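Local atomic coordinates of stage II sporulation protein E (SpoIIE) (Moorella thermoacetica, PDB entry 3ZT9), a protein that probably acts as a manganese-dependent PP2C-type protein phosphatase in a stressosome pathway adapted to control secondary messenger signalling. Residues A[8-13]-A[186-191]; A[29-34]-A[86-91]; A[46-51]-A[77-82]; A[54-59]-A[69-74]; A[95-100]-A[134-139]. All blocks are in the same frame, centred on the assembly; numbering follows the deposited sequence. Where two conformers were deposited one is given.

In the fold
Contacts 2 and 5 belong to one antiparallel sheet, where strand 82-90 lies beside strand 95-101; contact 1 joins two strands of the other sheet, on the opposite side of the chain's centre. Contact 2 is largely buried, whereas contacts 1 and 5 each involve an outermost strand and are only partly buried. Contacts 3 and 4 both use helix 43-60, the first near a bound manganese ion and partly buried, the second buried against helix 65-76. Backbone hydrogen bonds dominate the three strand pairs. Across contacts 3 and 4 the touching is by van der Waals packing, with Phe69 of contact 4 reaching contacts 2 and 5.

Contact 1 of 5, residues A[8-13]-A[186-191]; sequences IYTRAR and DVAVIV
Tyr9 and Val189 exchange two backbone hydrogen bonds, Tyr9 N to Val189 O and Val189 N to Tyr9 O, both 2.9 Å. Arg11 and Val187 repeat the pattern, with Val187 N 2.8 Å from Arg11 O, and the two strands run almost exactly antiparallel at 177°. Between these hydrogen-bonded pairs lies the non-hydrogen-bonded pair Thr10-Ala188, where Thr10 CG2 meets Ala188 CB at 4.0 Å. On the same face Ile8 and Ile190 stand shoulder to shoulder, their CG1 atoms 4.2 Å apart. The other face carries Tyr9, Arg11, Val187 and Val189; here Val187 CG1 sits at the edge of the Tyr9 ring, 4.2 Å from CE2. Arg11 runs alongside Val187, and the bend at chi3 (62°) brings its NH2 to 4.0 Å from Val187 CG2.

Past the last strand pair, Asp186 replaces a backbone acceptor with a side-chain one: its OD1 takes the Arg13 N-H at 2.9 Å, in a nearly straight bond (168°) arriving from above the carboxylate plane. The same OD1 also accepts from Gly20 N. Further out, helix 169-180 packs on Tyr9, and Cys23 and Val25 of strand 21-28 meet Ile8. Strand 6-11 is thus stitched onto the edge of its sheet, one of the two layers of the PP2C-type beta sandwich. Asp186 follows the manganese ligand Asp185, and the nearest atom of its side chain is about 4 Å from a manganese ion; the two N-H donors on OD1, Arg13 N and Gly20 N, hold its carboxylate in place beside the metal site.

Contact 2 of 5, residues A[29-34]-A[86-91]; sequences EGVIFL and LCRVDR
Ile32 and Val89 satisfy each other's backbone groups: Val89 N donates to Ile32 O at 2.8 Å in an almost straight bond (177°), and Ile32 N donates to Val89 O at 3.0 Å. Leu34 and Cys87 form the next such pair, with Cys87 N 2.9 Å from Leu34 O. At the other end Gly30 O accepts from Arg91 N at 3.1 Å, a more bent bond that carries the ladder past the last strand residue.

The charged side chains find their main polar partners beyond this pairing. Arg88 donates through NH2 to Asn62 OD1, while its link to Asp90 OD2 is long, 3.9 Å from NH1. The extended chain of Arg88 runs along the Phe33 side chain, with CG 3.6 Å from Phe33 CE2; ring and guanidinium are turned 84° apart. Val31 CG1 lies 3.8 Å above the centre of that guanidinium, so a methyl covers one of its faces while NH2 is bonded to Asn62. Asp90 OD1 accepts from Gln93 N. Arg91 makes a salt bridge through NH2 to Glu141, a residue of a manganese site, and gives NE to Tyr139 OH.

Strands 31-39 and 82-90 are the second and third strands of their five-stranded sheet, flanked by strands 21-28 and 95-101. The face bearing Leu34, Cys87 and Val89 packs on Phe145 and Ile147 of strand 144-148 in the other sheet, whereas Leu86 meets Ile68 and Phe69 of helix 65-76.

Contact 3 of 5, residues A[46-51]-A[77-82]; sequences AARAAE and RGTRGA
Ala46 opens the contact near the start of helix 43-60, with its CB 3.9 Å from NH1 of Arg80. That arginine folds back at chi2 (-81°), carrying its guanidinium alongside the first helical turn. There NH1 donates to the carbonyl oxygens of Ile40 and His42, so the polar end is held by the loop ahead of the helix, while Ala46 offers it only van der Waals contact. Two residues on, Arg48 stretches out over the loop and brushes Thr79 CG2 with NH2 at 4.3 Å.

Ala49 is the centre of the packing. Its methyl points at the loop and touches Gly81 O at 3.4 Å, Thr79 OG1 at 3.9 Å and Arg80 CB at 4.1 Å, with Ala82 CB at the margin. The surface it meets is shaped by an ST turn: Thr79 OG1 accepts from Gly81 N at 3.0 Å and donates to Leu76 O.

Small residues thus bring the helix close to the loop between helix 65-76 and strand 82-90. Bonds within that loop, and from Arg80 to Ile40 and His42, probably help to hold it beside the manganese-binding residues Asp38, Gly39 and Gly41, and the helix adds van der Waals packing by alanine methyls.

Contact 4 of 5, residues A[54-59]-A[69-74]; sequences IASMES and FQLCHR
Ser56 and Cys72 mark the closest backbone approach, CA to CA 5.6 Å, in the helical hairpin of helices 43-60 and 65-76, one of the helical layers that flank the beta sandwich in the PP2C-type fold. The segments 54-59 and 69-74 run at 141° to each other with axes 8.9 Å apart at their closest, and a small residue of each helix lies where the two meet.

Met57 and Phe69 carry the packing. The chain of Met57, extended beyond CG (chi2 -176°, chi3 170°), takes its methyl past Cys72 SG toward the ring of Phe69. The two side chains pass each other at a slant, and that methyl approaches the CE1-CZ side of the ring. In the conformer given for Cys72, its SG lies 3.5 Å from Met57 CG. Ser56 lies toward Leu71, but the modelled position of Leu71 CD1 is doubtful. Within the first helix Ser59 OG donates to Ser56 O at 2.7 Å, and Ser60 OG is bonded to the same carbonyl, so two hydroxyls turn back on that oxygen near the helix end.

The sheet lies beneath: Met57 rests on Ala35 of strand 31-39, and Phe69 on Ala99 and Val101 of strand 95-101. At the deep end of the contact, Met57 CE stands 4.0 Å from Phe69 CZ.

Contact 5 of 5, residues A[95-100]-A[134-139]; sequences LWQAAI and IAKGSY
Trp96 lays its indole flat along Gly137, whose CA sits 3.7 Å from the centroid of the five-membered ring and 24° off its normal, a CH-pi contact over the face. Chi1 of 61° sets the tryptophan CG between its own backbone N and carbonyl carbon, which folds the ring across the neighbouring strand. Gly137 N lies over the same face, and glycine here brings bare backbone against the indole. At the far rim Trp96 CZ3 touches Ala135 CB at 3.9 Å. At the ring edge a water lies in plane, accepting from NE1 at 3.1 Å and donating to Ser138 O at 2.8 Å, so it links the indole to the backbone.

On the opposite face of the sheet Gln97 and Lys136 extend side by side in the same direction, their CG atoms 4.1 Å apart. The amide end of Gln97 passes over Ile134, with NE2 3.5 Å from CG2. Trp96 pairs with Gly137, and Ala98 with Ala135, through two backbone hydrogen bonds each; Ala98 N is 2.9 Å from Ala135 O.

Strand 135-138 is outermost in the sheet, and strand 95-101 joins it to strand 82-90. Trp96 also meets Ile108 of the other sheet. The indole thus serves the edge strand twice: its face lies against glycine backbone through the CH-pi contact, and its N-H meets a water that also bonds Ser138 O.

Contact 1 of 5, residues A[8-13]-A[186-191]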
# COMPACT_ATOMS: atom_id res chain seq x y z
N ILE A 8 3.16 -10.11 -2.34
CA ILE A 8 3.66 -8.84 -2.88
C ILE A 8 4.10 -9.04 -4.32
O ILE A 8 4.79 -10.01 -4.63
CB ILE A 8 4.89 -8.37 -2.09
CG1 ILE A 8 4.49 -8.02 -0.65
CG2 ILE A 8 5.54 -7.17 -2.77
CD1 ILE A 8 5.68 -7.55 0.21
N TYR A 9 3.81 -8.07 -5.19
CA TYR A 9 4.35 -8.07 -6.55
C TYR A 9 4.73 -6.67 -6.94
O TYR A 9 3.97 -5.73 -6.67
CB TYR A 9 3.30 -8.55 -7.54
CG TYR A 9 3.70 -8.45 -9.00
CD1 TYR A 9 4.42 -9.48 -9.61
CD2 TYR A 9 3.30 -7.36 -9.79
CE1 TYR A 9 4.77 -9.41 -10.96
CE2 TYR A 9 3.65 -7.29 -11.16
CZ TYR A 9 4.37 -8.33 -11.73
OH TYR A 9 4.71 -8.26 -13.08
N THR A 10 5.88 -6.51 -7.57
CA THR A 10 6.21 -5.19 -8.16
C THR A 10 6.83 -5.44 -9.54
O THR A 10 7.38 -6.53 -9.81
CB THR A 10 7.26 -4.36 -7.31
OG1 THR A 10 8.52 -5.04 -7.27
CG2 THR A 10 6.76 -4.11 -5.88
N ARG A 11 6.72 -4.44 -10.41
CA ARG A 11 7.29 -4.53 -11.75
C ARG A 11 7.64 -3.11 -12.19
O ARG A 11 6.80 -2.21 -12.15
CB ARG A 11 6.29 -5.14 -12.75
CG ARG A 11 6.94 -5.41 -14.11
CD ARG A 11 5.95 -5.97 -15.13
NE ARG A 11 4.87 -5.02 -15.40
CZ ARG A 11 3.67 -5.34 -15.89
NH1 ARG A 11 3.39 -6.60 -16.18
NH2 ARG A 11 2.76 -4.40 -16.09
N ALA A 12 8.87 -2.93 -12.64
CA ALA A 12 9.26 -1.61 -13.16
C ALA A 12 8.53 -1.29 -14.46
O ALA A 12 8.28 -2.17 -15.28
CB ALA A 12 10.75 -1.57 -13.41
N ARG A 13 8.27 0.01 -14.66
CA ARG A 13 7.92 0.54 -15.96
C ARG A 13 8.83 -0.05 -17.04
O ARG A 13 10.05 -0.13 -16.87
CB ARG A 13 8.06 2.09 -15.96
CG ARG A 13 7.81 2.73 -17.36
CD ARG A 13 8.23 4.18 -17.38
NE ARG A 13 8.26 4.70 -18.74
CZ ARG A 13 7.42 5.61 -19.22
NH1 ARG A 13 6.48 6.13 -18.44
NH2 ARG A 13 7.54 6.01 -20.47
N ASP A 186 5.34 1.96 -13.34
CA ASP A 186 5.66 0.97 -12.31
C ASP A 186 4.39 0.38 -11.73
O ASP A 186 3.38 1.07 -11.66
CB ASP A 186 6.44 1.64 -11.20
CG ASP A 186 7.73 2.26 -11.71
OD1 ASP A 186 8.56 1.52 -12.22
OD2 ASP A 186 7.90 3.47 -11.60
N VAL A 187 4.45 -0.86 -11.27
CA VAL A 187 3.28 -1.53 -10.70
C VAL A 187 3.66 -2.09 -9.34
O VAL A 187 4.76 -2.63 -9.17
CB VAL A 187 2.77 -2.65 -11.63
CG1 VAL A 187 1.74 -3.55 -10.92
CG2 VAL A 187 2.18 -2.04 -12.94
N ALA A 188 2.77 -1.97 -8.35
CA ALA A 188 3.01 -2.58 -7.06
C ALA A 188 1.66 -3.04 -6.51
O ALA A 188 0.68 -2.31 -6.58
CB ALA A 188 3.63 -1.57 -6.08
N VAL A 189 1.62 -4.24 -5.95
CA VAL A 189 0.37 -4.78 -5.43
C VAL A 189 0.66 -5.60 -4.21
O VAL A 189 1.59 -6.41 -4.23
CB VAL A 189 -0.28 -5.79 -6.42
CG1 VAL A 189 -1.72 -6.14 -5.93
CG2 VAL A 189 -0.30 -5.24 -7.83
N ILE A 190 -0.19 -5.46 -3.17
CA ILE A 190 -0.16 -6.36 -2.01
C ILE A 190 -1.56 -6.96 -1.82
O ILE A 190 -2.55 -6.24 -1.96
CB ILE A 190 0.17 -5.58 -0.71
CG1 ILE A 190 1.61 -5.03 -0.82
CG2 ILE A 190 0.06 -6.47 0.49
CD1 ILE A 190 1.98 -4.14 0.42
N VAL A 191 -1.66 -8.26 -1.55
CA VAL A 191 -2.93 -8.83 -1.09
C VAL A 191 -2.62 -9.55 0.22
O VAL A 191 -1.63 -10.24 0.28
CB VAL A 191 -3.45 -9.86 -2.10
CG1 VAL A 191 -4.59 -10.69 -1.48
CG2 VAL A 191 -3.92 -9.14 -3.43

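Contact 2 of 5, residues A[29-34]-A[86-91]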
# COMPACT_ATOMS: atom_id res chain seq x y z
N GLU A 29 4.03 -8.30 16.70
CA GLU A 29 3.16 -8.62 17.83
C GLU A 29 1.67 -8.64 17.45
O GLU A 29 0.88 -7.85 17.96
CB GLU A 29 3.40 -7.62 18.97
CG GLU A 29 2.52 -6.35 18.88
CD GLU A 29 3.29 -5.09 18.54
OE1 GLU A 29 4.48 -4.99 18.93
OE2 GLU A 29 2.68 -4.20 17.89
N GLY A 30 1.26 -9.52 16.55
CA GLY A 30 -0.14 -9.58 16.18
C GLY A 30 -0.68 -8.33 15.48
O GLY A 30 -1.88 -8.26 15.18
N VAL A 31 0.19 -7.35 15.23
CA VAL A 31 -0.16 -6.21 14.36
C VAL A 31 0.65 -6.27 13.09
O VAL A 31 1.88 -6.29 13.12
CB VAL A 31 0.16 -4.85 14.97
CG1 VAL A 31 -0.34 -3.71 14.07
CG2 VAL A 31 -0.44 -4.73 16.40
N ILE A 32 -0.04 -6.21 11.95
CA ILE A 32 0.62 -6.28 10.66
C ILE A 32 0.49 -4.93 9.96
O ILE A 32 -0.60 -4.34 9.94
CB ILE A 32 -0.01 -7.39 9.79
CG1 ILE A 32 0.09 -8.74 10.51
CG2 ILE A 32 0.68 -7.46 8.45
CD1 ILE A 32 -0.27 -9.92 9.67
N PHE A 33 1.59 -4.43 9.42
CA PHE A 33 1.56 -3.21 8.64
C PHE A 33 1.77 -3.55 7.17
O PHE A 33 2.62 -4.35 6.81
CB PHE A 33 2.64 -2.25 9.09
CG PHE A 33 2.47 -1.77 10.52
CD1 PHE A 33 2.81 -2.60 11.59
CD2 PHE A 33 1.99 -0.51 10.79
CE1 PHE A 33 2.66 -2.17 12.91
CE2 PHE A 33 1.86 -0.06 12.10
CZ PHE A 33 2.21 -0.90 13.16
N LEU A 34 0.97 -2.91 6.32
CA LEU A 34 1.03 -3.15 4.88
C LEU A 34 1.13 -1.81 4.21
O LEU A 34 0.26 -0.98 4.43
CB LEU A 34 -0.28 -3.82 4.39
CG LEU A 34 -0.76 -5.07 5.15
CD1 LEU A 34 -2.17 -5.40 4.70
CD2 LEU A 34 0.14 -6.25 4.87
N LEU A 86 -0.82 3.23 3.97
CA LEU A 86 -0.47 2.28 4.99
C LEU A 86 -1.76 1.79 5.64
O LEU A 86 -2.68 2.58 5.93
CB LEU A 86 0.38 2.99 6.05
CG LEU A 86 0.68 2.19 7.31
CD1 LEU A 86 1.51 1.01 6.94
CD2 LEU A 86 1.44 3.10 8.30
N CYS A 87 -1.81 0.48 5.83
CA CYS A 87 -2.90 -0.17 6.58
C CYS A 87 -2.28 -0.80 7.79
O CYS A 87 -1.27 -1.50 7.69
CB CYS A 87 -3.55 -1.31 5.78
SG CYS A 87 -4.54 -0.84 4.37
N ARG A 88 -2.90 -0.62 8.94
CA ARG A 88 -2.38 -1.22 10.17
C ARG A 88 -3.48 -2.16 10.62
O ARG A 88 -4.58 -1.72 10.90
CB ARG A 88 -2.11 -0.15 11.24
CG ARG A 88 -1.69 -0.71 12.62
CD ARG A 88 -1.48 0.48 13.63
NE ARG A 88 -0.86 0.09 14.90
CZ ARG A 88 -1.52 -0.48 15.90
NH1 ARG A 88 -2.81 -0.76 15.78
NH2 ARG A 88 -0.88 -0.79 17.02
N VAL A 89 -3.20 -3.45 10.63
CA VAL A 89 -4.22 -4.45 10.96
C VAL A 89 -3.91 -5.12 12.28
O VAL A 89 -2.94 -5.88 12.39
CB VAL A 89 -4.26 -5.53 9.87
CG1 VAL A 89 -5.46 -6.44 10.07
CG2 VAL A 89 -4.27 -4.84 8.49
N ASP A 90 -4.69 -4.80 13.29
CA ASP A 90 -4.50 -5.36 14.59
C ASP A 90 -5.36 -6.59 14.72
O ASP A 90 -6.49 -6.49 15.14
CB ASP A 90 -4.93 -4.29 15.59
CG ASP A 90 -4.60 -4.61 16.99
OD1 ASP A 90 -4.40 -5.79 17.36
OD2 ASP A 90 -4.59 -3.62 17.75
N ARG A 91 -4.83 -7.75 14.36
CA ARG A 91 -5.69 -8.92 14.28
C ARG A 91 -6.14 -9.41 15.66
O ARG A 91 -7.23 -9.91 15.82
CB ARG A 91 -4.96 -10.01 13.50
CG ARG A 91 -4.52 -9.51 12.14
CD ARG A 91 -3.79 -10.60 11.38
NE ARG A 91 -4.68 -11.71 11.07
CZ ARG A 91 -4.44 -12.99 11.34
NH1 ARG A 91 -3.33 -13.39 11.98
NH2 ARG A 91 -5.35 -13.88 10.97

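Contact 3 of 5, residues A[46-51]-A[77-82]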
# COMPACT_ATOMS: atom_id res chain seq x y z
N ALA A 46 12.75 7.91 -8.62
CA ALA A 46 11.45 7.58 -8.05
C ALA A 46 11.61 6.44 -7.06
O ALA A 46 10.99 6.46 -6.02
CB ALA A 46 10.45 7.21 -9.13
N ALA A 47 12.44 5.45 -7.41
CA ALA A 47 12.64 4.31 -6.55
C ALA A 47 13.26 4.76 -5.21
O ALA A 47 12.88 4.29 -4.13
CB ALA A 47 13.58 3.29 -7.26
N ARG A 48 14.23 5.66 -5.28
CA ARG A 48 14.87 6.19 -4.07
C ARG A 48 13.80 6.78 -3.15
O ARG A 48 13.80 6.55 -1.93
CB ARG A 48 15.85 7.31 -4.43
CG ARG A 48 16.23 8.24 -3.24
CD ARG A 48 17.42 9.15 -3.64
NE ARG A 48 17.63 10.28 -2.71
CZ ARG A 48 18.13 10.15 -1.47
NH1 ARG A 48 18.45 8.96 -0.98
NH2 ARG A 48 18.27 11.24 -0.69
N ALA A 49 12.87 7.51 -3.72
CA ALA A 49 11.86 8.17 -2.87
C ALA A 49 10.89 7.16 -2.29
O ALA A 49 10.55 7.23 -1.10
CB ALA A 49 11.10 9.27 -3.63
N ALA A 50 10.45 6.21 -3.11
CA ALA A 50 9.48 5.20 -2.63
C ALA A 50 10.12 4.39 -1.51
O ALA A 50 9.48 4.09 -0.51
CB ALA A 50 9.02 4.30 -3.74
N GLU A 51 11.40 4.06 -1.67
CA GLU A 51 12.11 3.27 -0.66
C GLU A 51 12.39 4.09 0.61
O GLU A 51 12.30 3.58 1.73
CB GLU A 51 13.39 2.65 -1.24
CG GLU A 51 13.08 1.63 -2.36
CD GLU A 51 12.39 0.34 -1.86
OE1 GLU A 51 12.39 0.05 -0.65
OE2 GLU A 51 11.86 -0.41 -2.69
N ARG A 77 11.57 15.45 1.94
CA ARG A 77 11.87 16.79 1.46
C ARG A 77 13.16 16.72 0.64
O ARG A 77 14.12 16.06 1.05
CB ARG A 77 12.02 17.76 2.63
CG ARG A 77 10.72 18.05 3.34
CD ARG A 77 10.92 19.11 4.40
NE ARG A 77 9.65 19.63 4.91
CZ ARG A 77 8.77 20.31 4.18
NH1 ARG A 77 8.97 20.54 2.89
NH2 ARG A 77 7.65 20.74 4.75
N GLY A 78 13.15 17.37 -0.53
CA GLY A 78 14.31 17.42 -1.39
C GLY A 78 14.49 16.22 -2.31
O GLY A 78 15.47 16.16 -3.04
N THR A 79 13.57 15.26 -2.29
CA THR A 79 13.66 14.09 -3.17
C THR A 79 12.57 14.22 -4.25
O THR A 79 11.94 15.26 -4.34
CB THR A 79 13.39 12.78 -2.38
OG1 THR A 79 12.00 12.70 -2.05
CG2 THR A 79 14.22 12.72 -1.12
N ARG A 80 12.32 13.16 -5.03
CA ARG A 80 11.23 13.18 -6.01
C ARG A 80 9.91 13.39 -5.31
O ARG A 80 8.98 13.90 -5.89
CB ARG A 80 11.15 11.88 -6.83
CG ARG A 80 12.07 11.85 -8.04
CD ARG A 80 11.46 12.61 -9.24
NE ARG A 80 12.35 12.48 -10.40
CZ ARG A 80 12.35 11.46 -11.26
NH1 ARG A 80 11.50 10.45 -11.12
NH2 ARG A 80 13.22 11.45 -12.26
N GLY A 81 9.83 12.98 -4.05
CA GLY A 81 8.55 12.92 -3.34
C GLY A 81 7.86 11.60 -3.64
O GLY A 81 8.25 10.89 -4.54
N ALA A 82 6.82 11.28 -2.89
CA ALA A 82 6.10 10.04 -3.14
C ALA A 82 4.68 10.15 -2.61
O ALA A 82 4.38 11.00 -1.77
CB ALA A 82 6.82 8.90 -2.42

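Contact 4 of 5, residues A[54-59]-A[69-74]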
# COMPACT_ATOMS: atom_id res chain seq x y z
N ILE A 54 9.04 3.92 2.51
CA ILE A 54 8.88 2.62 3.16
C ILE A 54 9.79 2.47 4.39
O ILE A 54 9.35 2.03 5.47
CB ILE A 54 9.18 1.45 2.12
CG1 ILE A 54 8.09 1.38 1.06
CG2 ILE A 54 9.38 0.11 2.78
CD1 ILE A 54 6.77 1.35 1.58
N ALA A 55 11.06 2.87 4.26
CA ALA A 55 12.04 2.74 5.35
C ALA A 55 11.65 3.62 6.52
O ALA A 55 11.77 3.22 7.68
CB ALA A 55 13.44 3.12 4.84
N SER A 56 11.18 4.83 6.21
CA SER A 56 10.69 5.76 7.22
C SER A 56 9.49 5.20 7.99
O SER A 56 9.41 5.31 9.22
CB SER A 56 10.31 7.08 6.58
OG SER A 56 9.91 7.95 7.63
N MET A 57 8.54 4.62 7.27
CA MET A 57 7.39 3.98 7.91
C MET A 57 7.82 2.88 8.85
O MET A 57 7.36 2.81 10.01
CB MET A 57 6.47 3.40 6.86
CG MET A 57 5.74 4.46 6.13
SD MET A 57 4.57 3.70 4.98
CE MET A 57 3.65 5.12 4.50
N GLU A 58 8.71 2.02 8.38
CA GLU A 58 9.13 0.90 9.20
C GLU A 58 9.75 1.43 10.47
O GLU A 58 9.53 0.91 11.57
CB GLU A 58 10.13 0.02 8.47
CG GLU A 58 10.75 -1.00 9.41
CD GLU A 58 11.45 -2.14 8.69
OE1 GLU A 58 11.54 -2.10 7.45
OE2 GLU A 58 11.90 -3.07 9.39
N SER A 59 10.52 2.50 10.35
CA SER A 59 11.20 3.02 11.53
C SER A 59 10.20 3.66 12.52
O SER A 59 10.49 3.81 13.69
CB SER A 59 12.28 4.02 11.11
OG SER A 59 11.68 5.25 10.75
N PHE A 69 3.15 9.38 8.87
CA PHE A 69 3.08 10.11 7.61
C PHE A 69 3.80 11.43 7.69
O PHE A 69 4.41 11.85 6.72
CB PHE A 69 1.59 10.29 7.19
CG PHE A 69 1.05 9.12 6.42
CD1 PHE A 69 1.20 9.06 5.05
CD2 PHE A 69 0.48 8.07 7.08
CE1 PHE A 69 0.74 7.95 4.32
CE2 PHE A 69 -0.01 6.97 6.38
CZ PHE A 69 0.11 6.91 4.99
N GLN A 70 3.77 12.06 8.86
CA GLN A 70 4.47 13.34 9.08
C GLN A 70 5.99 13.14 9.00
O GLN A 70 6.67 13.92 8.36
CB GLN A 70 4.05 14.01 10.41
CG GLN A 70 2.65 14.62 10.36
CD GLN A 70 2.21 15.20 11.70
OE1 GLN A 70 2.91 15.09 12.71
NE2 GLN A 70 1.05 15.84 11.70
N LEU A 71 6.52 12.08 9.59
CA LEU A 71 7.95 11.80 9.44
C LEU A 71 8.30 11.43 7.98
O LEU A 71 9.35 11.84 7.48
CB LEU A 71 8.45 10.72 10.40
CG LEU A 71 9.95 10.38 10.25
CD1 LEU A 71 10.27 9.91 8.86
CD2 LEU A 71 10.90 11.53 10.56
N CYS A 72 7.45 10.65 7.30
CA CYS A 72 7.67 10.32 5.89
C CYS A 72 7.87 11.57 5.07
O CYS A 72 8.80 11.68 4.26
CB CYS A 72 6.46 9.59 5.28
SG CYS A 72 6.44 7.85 5.52
N HIS A 73 6.95 12.52 5.23
CA HIS A 73 7.03 13.81 4.57
C HIS A 73 8.36 14.51 4.87
O HIS A 73 9.01 15.03 3.97
CB HIS A 73 5.85 14.68 5.04
CG HIS A 73 5.89 16.09 4.53
ND1 HIS A 73 5.58 16.42 3.23
CD2 HIS A 73 6.23 17.24 5.15
CE1 HIS A 73 5.71 17.72 3.07
NE2 HIS A 73 6.11 18.25 4.22
N ARG A 74 8.79 14.52 6.13
CA ARG A 74 10.06 15.17 6.48
C ARG A 74 11.26 14.49 5.80
O ARG A 74 12.17 15.15 5.30
CB ARG A 74 10.26 15.19 8.01
CG ARG A 74 11.60 15.75 8.46
CD ARG A 74 11.73 15.74 9.98
NE ARG A 74 12.21 14.46 10.51
CZ ARG A 74 12.23 14.14 11.80
NH1 ARG A 74 11.79 15.00 12.71
NH2 ARG A 74 12.69 12.96 12.19

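Contact 5 of 5, residues A[95-100]-A[134-139]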
# COMPACT_ATOMS: atom_id res chain seq x y z
N LEU A 95 -9.19 -4.98 14.78
CA LEU A 95 -9.33 -3.60 14.30
C LEU A 95 -8.35 -3.31 13.18
O LEU A 95 -7.28 -3.88 13.13
CB LEU A 95 -9.02 -2.61 15.41
CG LEU A 95 -9.82 -2.77 16.72
CD1 LEU A 95 -9.18 -1.88 17.81
CD2 LEU A 95 -11.27 -2.41 16.47
N TRP A 96 -8.72 -2.40 12.28
CA TRP A 96 -7.76 -1.86 11.30
C TRP A 96 -7.89 -0.34 11.17
O TRP A 96 -8.93 0.26 11.49
CB TRP A 96 -7.88 -2.52 9.90
CG TRP A 96 -9.21 -2.35 9.24
CD1 TRP A 96 -10.24 -3.28 9.22
CD2 TRP A 96 -9.67 -1.23 8.45
NE1 TRP A 96 -11.30 -2.80 8.48
CE2 TRP A 96 -10.99 -1.54 8.02
CE3 TRP A 96 -9.11 -0.00 8.08
CZ2 TRP A 96 -11.74 -0.66 7.23
CZ3 TRP A 96 -9.87 0.89 7.32
CH2 TRP A 96 -11.17 0.56 6.89
N GLN A 97 -6.78 0.29 10.77
CA GLN A 97 -6.79 1.71 10.45
C GLN A 97 -6.08 1.83 9.12
O GLN A 97 -5.19 1.03 8.81
CB GLN A 97 -5.98 2.53 11.46
CG GLN A 97 -6.48 2.59 12.85
CD GLN A 97 -5.56 3.48 13.71
OE1 GLN A 97 -5.41 3.26 14.90
NE2 GLN A 97 -4.96 4.49 13.09
N ALA A 98 -6.45 2.81 8.30
CA ALA A 98 -5.67 2.96 7.08
C ALA A 98 -5.63 4.44 6.72
O ALA A 98 -6.57 5.17 7.01
CB ALA A 98 -6.30 2.20 5.94
N ALA A 99 -4.56 4.88 6.04
CA ALA A 99 -4.60 6.25 5.47
C ALA A 99 -3.80 6.28 4.18
O ALA A 99 -2.95 5.40 3.96
CB ALA A 99 -4.03 7.24 6.47
N ILE A 100 -4.06 7.28 3.35
CA ILE A 100 -3.41 7.38 2.05
C ILE A 100 -3.12 8.83 1.77
O ILE A 100 -4.02 9.65 1.90
CB ILE A 100 -4.34 6.89 0.88
CG1 ILE A 100 -4.87 5.48 1.17
CG2 ILE A 100 -3.57 6.90 -0.46
CD1 ILE A 100 -6.05 5.12 0.29
N ILE A 134 -7.80 9.32 8.65
CA ILE A 134 -7.60 7.90 8.93
C ILE A 134 -8.92 7.18 8.93
O ILE A 134 -9.82 7.49 9.74
CB ILE A 134 -6.95 7.72 10.33
CG1 ILE A 134 -5.56 8.35 10.31
CG2 ILE A 134 -6.87 6.24 10.69
CD1 ILE A 134 -4.91 8.52 11.71
N ALA A 135 -9.05 6.21 8.03
CA ALA A 135 -10.22 5.35 8.01
C ALA A 135 -10.04 4.29 9.07
O ALA A 135 -8.94 3.82 9.29
CB ALA A 135 -10.35 4.70 6.64
N LYS A 136 -11.13 3.85 9.67
CA LYS A 136 -11.01 2.83 10.71
C LYS A 136 -12.06 1.80 10.50
O LYS A 136 -13.15 2.14 10.09
CB LYS A 136 -11.27 3.47 12.07
CG LYS A 136 -10.14 4.41 12.45
CD LYS A 136 -10.26 4.92 13.84
CE LYS A 136 -9.08 5.82 14.15
NZ LYS A 136 -9.21 6.42 15.49
N GLY A 137 -11.79 0.54 10.84
CA GLY A 137 -12.81 -0.48 10.68
C GLY A 137 -12.55 -1.66 11.60
O GLY A 137 -11.58 -1.64 12.38
N SER A 138 -13.44 -2.65 11.53
CA SER A 138 -13.32 -3.87 12.33
C SER A 138 -12.75 -4.95 11.44
O SER A 138 -13.16 -5.09 10.28
CB SER A 138 -14.70 -4.33 12.79
OG SER A 138 -15.35 -3.29 13.50
N TYR A 139 -11.79 -5.70 11.99
CA TYR A 139 -11.16 -6.81 11.26
C TYR A 139 -11.63 -8.14 11.86
O TYR A 139 -11.68 -8.31 13.08
CB TYR A 139 -9.62 -6.74 11.36
CG TYR A 139 -8.97 -8.03 10.86
CD1 TYR A 139 -8.74 -8.23 9.49
CD2 TYR A 139 -8.62 -9.04 11.75
CE1 TYR A 139 -8.18 -9.42 9.02
CE2 TYR A 139 -8.06 -10.24 11.28
CZ TYR A 139 -7.84 -10.40 9.92
OH TYR A 139 -7.32 -11.57 9.45
O HOH W 1 -14.20 -3.72 8.04